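Long-range contacts in rhodopsin (PDB 6KFQ), which probably works as a light-driven proton pump of the microbial rhodopsin family, with a retinal chromophore held among its transmembrane helices: residues 11-16 with 208-213; 18-23 with 212-217. All coordinates share one frame; numbering follows the deposited sequence.

Interaction 1: 11-16 with 208-213; sequences VGMLLG and AKVGFG. With RET (retinal), chain R; MPG ([(Z)-octadec-9-enyl] (2R)-2,3-bis(oxidanyl)propanoate), chain K.
Met13 reaches from helix 2-23 to Lys209 and Val210 on helix 194-218. From CB the chain leaves with CG anti to the carbonyl carbon (chi1 -63°), and a bend at chi2 (-64°) swings the sulfur across the gap. There Met13 SD lies 4.0 Å from Val210 CG2, and beyond it Met13 CE comes to 3.7 Å from Lys209 CD. A long, flexible, unbranched chain suits this place, because the segment axes stay 9.9 Å apart at closest approach and the methyl must reach the lysine shaft. These are the first and last of the seven transmembrane helices of the microbial rhodopsin fold, and Lys209 is its retinal-bearing lysine. Lys209 NZ is bonded covalently to retinal C15 at 1.4 Å, the Schiff-base linkage of this family. Asp74 and Thr78 of helix 70-90 also touch this side chain, whereas Met13 packs on its apolar methylenes. Val210 directs its branched, compact side chain at two glycines: CG2 sits 3.8 Å from Gly12 O and 4.3 Å from Gly16 CA. Gly16 has no side chain to collide with that methyl, which lets the CA atoms of Gly16 and Val210 come within 5.7 Å.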
loop_
_atom_site.group_PDB
_atom_site.type_symbol
_atom_site.label_atom_id
_atom_site.label_comp_id
_atom_site.label_asym_id
_atom_site.label_seq_id
_atom_site.Cartn_x
_atom_site.Cartn_y
_atom_site.Cartn_z
ATOM N N VAL A 11 -9.958 13.298 -1.974
ATOM C CA VAL A 11 -9.313 14.459 -2.577
ATOM C C VAL A 11 -7.795 14.316 -2.527
ATOM O O VAL A 11 -7.097 14.611 -3.504
ATOM C CB VAL A 11 -9.806 15.748 -1.890
ATOM C CG1 VAL A 11 -9.049 16.958 -2.420
ATOM C CG2 VAL A 11 -11.301 15.913 -2.122
ATOM N N GLY A 12 -7.261 13.825 -1.412
ATOM C CA GLY A 12 -5.823 13.620 -1.328
ATOM C C GLY A 12 -5.302 12.665 -2.388
ATOM O O GLY A 12 -4.280 12.925 -3.029
ATOM N N MET A 13 -5.986 11.535 -2.569
ATOM C CA MET A 13 -5.562 10.575 -3.586
ATOM C C MET A 13 -5.788 11.134 -4.982
ATOM O O MET A 13 -4.983 10.901 -5.893
ATOM C CB MET A 13 -6.318 9.260 -3.425
ATOM C CG MET A 13 -6.058 8.543 -2.116
ATOM S SD MET A 13 -4.332 8.044 -2.002
ATOM C CE MET A 13 -4.378 7.135 -0.456
ATOM N N LEU A 14 -6.886 11.866 -5.170
ATOM C CA LEU A 14 -7.151 12.474 -6.465
ATOM C C LEU A 14 -6.055 13.463 -6.822
ATOM O O LEU A 14 -5.494 13.412 -7.920
ATOM C CB LEU A 14 -8.523 13.158 -6.451
ATOM C CG LEU A 14 -8.865 13.916 -7.731
ATOM C CD1 LEU A 14 -8.702 13.003 -8.931
ATOM C CD2 LEU A 14 -10.284 14.458 -7.650
ATOM N N LEU A 15 -5.731 14.372 -5.899
ATOM C CA LEU A 15 -4.693 15.359 -6.176
ATOM C C LEU A 15 -3.351 14.689 -6.420
ATOM O O LEU A 15 -2.589 15.102 -7.302
ATOM C CB LEU A 15 -4.584 16.351 -5.023
ATOM C CG LEU A 15 -5.750 17.315 -4.807
ATOM C CD1 LEU A 15 -5.428 18.231 -3.645
ATOM C CD2 LEU A 15 -6.021 18.130 -6.073
ATOM N N GLY A 16 -3.039 13.658 -5.641
ATOM C CA GLY A 16 -1.820 12.908 -5.896
ATOM C C GLY A 16 -1.808 12.272 -7.271
ATOM O O GLY A 16 -0.796 12.316 -7.977
ATOM N N ALA A 208 1.495 6.448 2.797
ATOM C CA ALA A 208 2.019 5.248 2.151
ATOM C C ALA A 208 1.854 5.256 0.638
ATOM O O ALA A 208 2.508 4.444 -0.038
ATOM C CB ALA A 208 1.336 4.004 2.746
ATOM N N LYS A 209 1.026 6.158 0.089
ATOM C CA LYS A 209 0.783 6.228 -1.350
ATOM C C LYS A 209 1.192 7.572 -1.931
ATOM O O LYS A 209 2.012 7.608 -2.855
ATOM C CB LYS A 209 -0.694 5.941 -1.671
ATOM C CG LYS A 209 -1.133 4.493 -1.359
ATOM C CD LYS A 209 -2.577 4.203 -1.769
ATOM C CE LYS A 209 -2.909 2.715 -1.603
ATOM N NZ LYS A 209 -3.248 2.359 -0.197
ATOM N N VAL A 210 0.639 8.678 -1.432
ATOM C CA VAL A 210 1.024 9.981 -1.963
ATOM C C VAL A 210 2.396 10.387 -1.449
ATOM O O VAL A 210 3.219 10.898 -2.208
ATOM C CB VAL A 210 -0.042 11.037 -1.624
ATOM C CG1 VAL A 210 0.431 12.429 -2.092
ATOM C CG2 VAL A 210 -1.356 10.680 -2.288
ATOM N N GLY A 211 2.669 10.165 -0.161
ATOM C CA GLY A 211 3.998 10.459 0.351
ATOM C C GLY A 211 5.059 9.603 -0.314
ATOM O O GLY A 211 6.071 10.109 -0.805
ATOM N N PHE A 212 4.838 8.285 -0.323
ATOM C CA PHE A 212 5.677 7.357 -1.077
ATOM C C PHE A 212 5.885 7.836 -2.510
ATOM O O PHE A 212 7.024 7.994 -2.966
ATOM C CB PHE A 212 5.013 5.969 -1.018
ATOM C CG PHE A 212 5.769 4.849 -1.698
ATOM C CD1 PHE A 212 5.689 4.677 -3.070
ATOM C CD2 PHE A 212 6.453 3.899 -0.945
ATOM C CE1 PHE A 212 6.342 3.619 -3.691
ATOM C CE2 PHE A 212 7.094 2.821 -1.561
ATOM C CZ PHE A 212 7.044 2.691 -2.928
ATOM N N GLY A 213 4.791 8.115 -3.228
ATOM C CA GLY A 213 4.910 8.439 -4.637
ATOM C C GLY A 213 5.608 9.758 -4.893
ATOM O O GLY A 213 6.351 9.889 -5.869
HETATM C C1 RET R . -4.478 -6.142 7.886
HETATM C C2 RET R . -5.233 -6.958 8.945
HETATM C C3 RET R . -4.683 -8.347 9.194
HETATM C C4 RET R . -3.213 -8.299 9.563
HETATM C C5 RET R . -2.403 -7.324 8.738
HETATM C C6 RET R . -2.960 -6.416 7.916
HETATM C C7 RET R . -2.105 -5.511 7.161
HETATM C C8 RET R . -2.409 -4.611 6.187
HETATM C C9 RET R . -1.535 -3.716 5.461
HETATM C C10 RET R . -2.089 -2.775 4.675
HETATM C C11 RET R . -1.418 -1.796 3.869
HETATM C C12 RET R . -2.112 -0.950 3.115
HETATM C C13 RET R . -1.587 0.072 2.240
HETATM C C14 RET R . -2.450 0.763 1.458
HETATM C C15 RET R . -2.141 1.785 0.500
HETATM C C16 RET R . -5.069 -6.507 6.517
HETATM C C17 RET R . -4.814 -4.671 8.199
HETATM C C18 RET R . -0.927 -7.612 8.797
HETATM C C19 RET R . -0.050 -3.860 5.635
HETATM C C20 RET R . -0.100 0.290 2.219
HETATM C C15 MPG K . 6.548 12.512 1.929
HETATM C C16 MPG K . 6.598 12.372 3.430
HETATM C C17 MPG K . 6.246 11.007 3.950
HETATM C C18 MPG K . 6.261 10.923 5.458
#

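Interaction 2: 18-23 with 212-217; sequences LYFAFL and FGLLLL
Tyr19 opens the contact by offering the edge of its ring to Leu214: the methyl CD2 lies near the ring plane, 3.5 Å from Tyr19 CE1. This is helix-helix packing between the first and last transmembrane helices of the seven-helix rhodopsin fold, whose segments run nearly parallel here, at 11°. Tyr19 is exposed, and a flat ring suits it, packing by its edge while the residue stays at the surface. Phe20, next after Tyr19, is buried. Its chi1 of -62° sets the ring beside the backbone N and sends it toward helix 194-218, where Phe20 CZ is 3.5 Å from both Gly213 C and Leu214 N. Glycine fits at 213 because a CB there would run into the ring. Phe20 CE1 also meets Leu214 CG, while the base of the ring receives Leu217, whose CD1 lies 3.7 Å from Phe20 CG. Thr38 and Thr42 of helix 32-53 touch this phenylalanine as well. Leu23, at the last position of the segment, has a forked end that serves two neighbours: its CG leans over a face of the Tyr19 ring, 3.9 Å above the plane and displaced toward the rim, and Leu23 CD1 stops 3.9 Å from Leu217 CB.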
loop_
_atom_site.group_PDB
_atom_site.type_symbol
_atom_site.label_atom_id
_atom_site.label_comp_id
_atom_site.label_asym_id
_atom_site.label_seq_id
_atom_site.Cartn_x
_atom_site.Cartn_y
_atom_site.Cartn_z
ATOM N N LEU A 18 -3.429 13.223 -9.996
ATOM C CA LEU A 18 -3.274 14.258 -11.009
ATOM C C LEU A 18 -1.842 14.769 -11.057
ATOM O O LEU A 18 -1.286 14.972 -12.144
ATOM C CB LEU A 18 -4.247 15.409 -10.732
ATOM C CG LEU A 18 -5.732 15.044 -10.703
ATOM C CD1 LEU A 18 -6.593 16.286 -10.522
ATOM C CD2 LEU A 18 -6.119 14.286 -11.967
ATOM N N TYR A 19 -1.228 14.988 -9.892
ATOM C CA TYR A 19 0.152 15.462 -9.875
ATOM C C TYR A 19 1.102 14.426 -10.458
ATOM O O TYR A 19 2.013 14.771 -11.218
ATOM C CB TYR A 19 0.578 15.824 -8.454
ATOM C CG TYR A 19 1.939 16.475 -8.393
ATOM C CD1 TYR A 19 2.933 15.985 -7.561
ATOM C CD2 TYR A 19 2.236 17.584 -9.191
ATOM C CE1 TYR A 19 4.178 16.583 -7.507
ATOM C CE2 TYR A 19 3.479 18.185 -9.143
ATOM C CZ TYR A 19 4.445 17.687 -8.296
ATOM O OH TYR A 19 5.696 18.271 -8.243
ATOM N N PHE A 20 0.918 13.149 -10.106
ATOM C CA PHE A 20 1.795 12.120 -10.658
ATOM C C PHE A 20 1.596 11.983 -12.161
ATOM O O PHE A 20 2.561 11.765 -12.900
ATOM C CB PHE A 20 1.557 10.776 -9.965
ATOM C CG PHE A 20 1.853 10.786 -8.497
ATOM C CD1 PHE A 20 2.613 11.791 -7.930
ATOM C CD2 PHE A 20 1.376 9.763 -7.679
ATOM C CE1 PHE A 20 2.870 11.802 -6.574
ATOM C CE2 PHE A 20 1.636 9.764 -6.323
ATOM C CZ PHE A 20 2.384 10.783 -5.769
ATOM N N ALA A 21 0.356 12.106 -12.636
ATOM C CA ALA A 21 0.136 12.096 -14.078
ATOM C C ALA A 21 0.841 13.273 -14.742
ATOM O O ALA A 21 1.349 13.150 -15.861
ATOM C CB ALA A 21 -1.362 12.114 -14.386
ATOM N N PHE A 22 0.902 14.416 -14.052
ATOM C CA PHE A 22 1.593 15.580 -14.597
ATOM C C PHE A 22 3.101 15.357 -14.670
ATOM O O PHE A 22 3.730 15.653 -15.694
ATOM C CB PHE A 22 1.290 16.822 -13.762
ATOM C CG PHE A 22 2.097 18.017 -14.169
ATOM C CD1 PHE A 22 1.699 18.799 -15.244
ATOM C CD2 PHE A 22 3.268 18.348 -13.500
ATOM C CE1 PHE A 22 2.448 19.889 -15.642
ATOM C CE2 PHE A 22 4.023 19.443 -13.898
ATOM C CZ PHE A 22 3.609 20.212 -14.967
ATOM N N LEU A 23 3.707 14.868 -13.580
ATOM C CA LEU A 23 5.160 14.672 -13.565
ATOM C C LEU A 23 5.613 13.716 -14.659
ATOM O O LEU A 23 6.778 13.762 -15.086
ATOM C CB LEU A 23 5.617 14.141 -12.207
ATOM C CG LEU A 23 5.395 14.956 -10.935
ATOM C CD1 LEU A 23 5.726 14.075 -9.713
ATOM C CD2 LEU A 23 6.254 16.212 -10.953
ATOM N N PHE A 212 4.838 8.285 -0.323
ATOM C CA PHE A 212 5.677 7.357 -1.077
ATOM C C PHE A 212 5.885 7.836 -2.510
ATOM O O PHE A 212 7.024 7.994 -2.966
ATOM C CB PHE A 212 5.013 5.969 -1.018
ATOM C CG PHE A 212 5.769 4.849 -1.698
ATOM C CD1 PHE A 212 5.689 4.677 -3.070
ATOM C CD2 PHE A 212 6.453 3.899 -0.945
ATOM C CE1 PHE A 212 6.342 3.619 -3.691
ATOM C CE2 PHE A 212 7.094 2.821 -1.561
ATOM C CZ PHE A 212 7.044 2.691 -2.928
ATOM N N GLY A 213 4.791 8.115 -3.228
ATOM C CA GLY A 213 4.910 8.439 -4.637
ATOM C C GLY A 213 5.608 9.758 -4.893
ATOM O O GLY A 213 6.351 9.889 -5.869
ATOM N N LEU A 214 5.381 10.749 -4.030
ATOM C CA LEU A 214 6.101 12.016 -4.151
ATOM C C LEU A 214 7.603 11.806 -4.020
ATOM O O LEU A 214 8.386 12.347 -4.810
ATOM C CB LEU A 214 5.615 12.993 -3.089
ATOM C CG LEU A 214 4.361 13.791 -3.424
ATOM C CD1 LEU A 214 3.837 14.506 -2.187
ATOM C CD2 LEU A 214 4.682 14.796 -4.535
ATOM N N LEU A 215 8.020 11.028 -3.019
ATOM C CA LEU A 215 9.437 10.746 -2.825
ATOM C C LEU A 215 10.018 9.968 -3.998
ATOM O O LEU A 215 11.120 10.273 -4.466
ATOM C CB LEU A 215 9.637 9.979 -1.519
ATOM C CG LEU A 215 9.321 10.770 -0.253
ATOM C CD1 LEU A 215 9.382 9.872 0.973
ATOM C CD2 LEU A 215 10.262 11.967 -0.115
ATOM N N LEU A 216 9.286 8.969 -4.494
ATOM C CA LEU A 216 9.772 8.169 -5.616
ATOM C C LEU A 216 9.913 9.017 -6.878
ATOM O O LEU A 216 10.990 9.091 -7.487
ATOM C CB LEU A 216 8.822 6.993 -5.867
ATOM C CG LEU A 216 9.182 6.156 -7.099
ATOM C CD1 LEU A 216 10.579 5.585 -6.961
ATOM C CD2 LEU A 216 8.160 5.045 -7.318
ATOM N N LEU A 217 8.822 9.661 -7.288
ATOM C CA LEU A 217 8.787 10.326 -8.587
ATOM C C LEU A 217 9.560 11.637 -8.605
ATOM O O LEU A 217 9.854 12.144 -9.692
ATOM C CB LEU A 217 7.336 10.562 -9.012
ATOM C CG LEU A 217 6.523 9.270 -9.103
ATOM C CD1 LEU A 217 5.150 9.522 -9.713
ATOM C CD2 LEU A 217 7.279 8.212 -9.893
#

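In the fold
Both contacts join helix 2-23 to helix 194-218, and their centres are about 8 Å apart. Interaction 1 is the more buried and lies nearer the middle of the chain, where the chromophore is anchored; interaction 2 lies further out and includes the exposed Tyr19. Neither has a hydrogen bond between its segments. Interaction 1 relies on a thioether laid against the lysine shaft and a valine methyl set against two glycines, whereas interaction 2 uses aromatic rings and leucines and buries more surface, 269 against 175 Å². Glycine changes sides, from the first helix in interaction 1 to the last in interaction 2. Packing is continuous between them, for Phe20 CZ lies 3.7 Å from Val210 O.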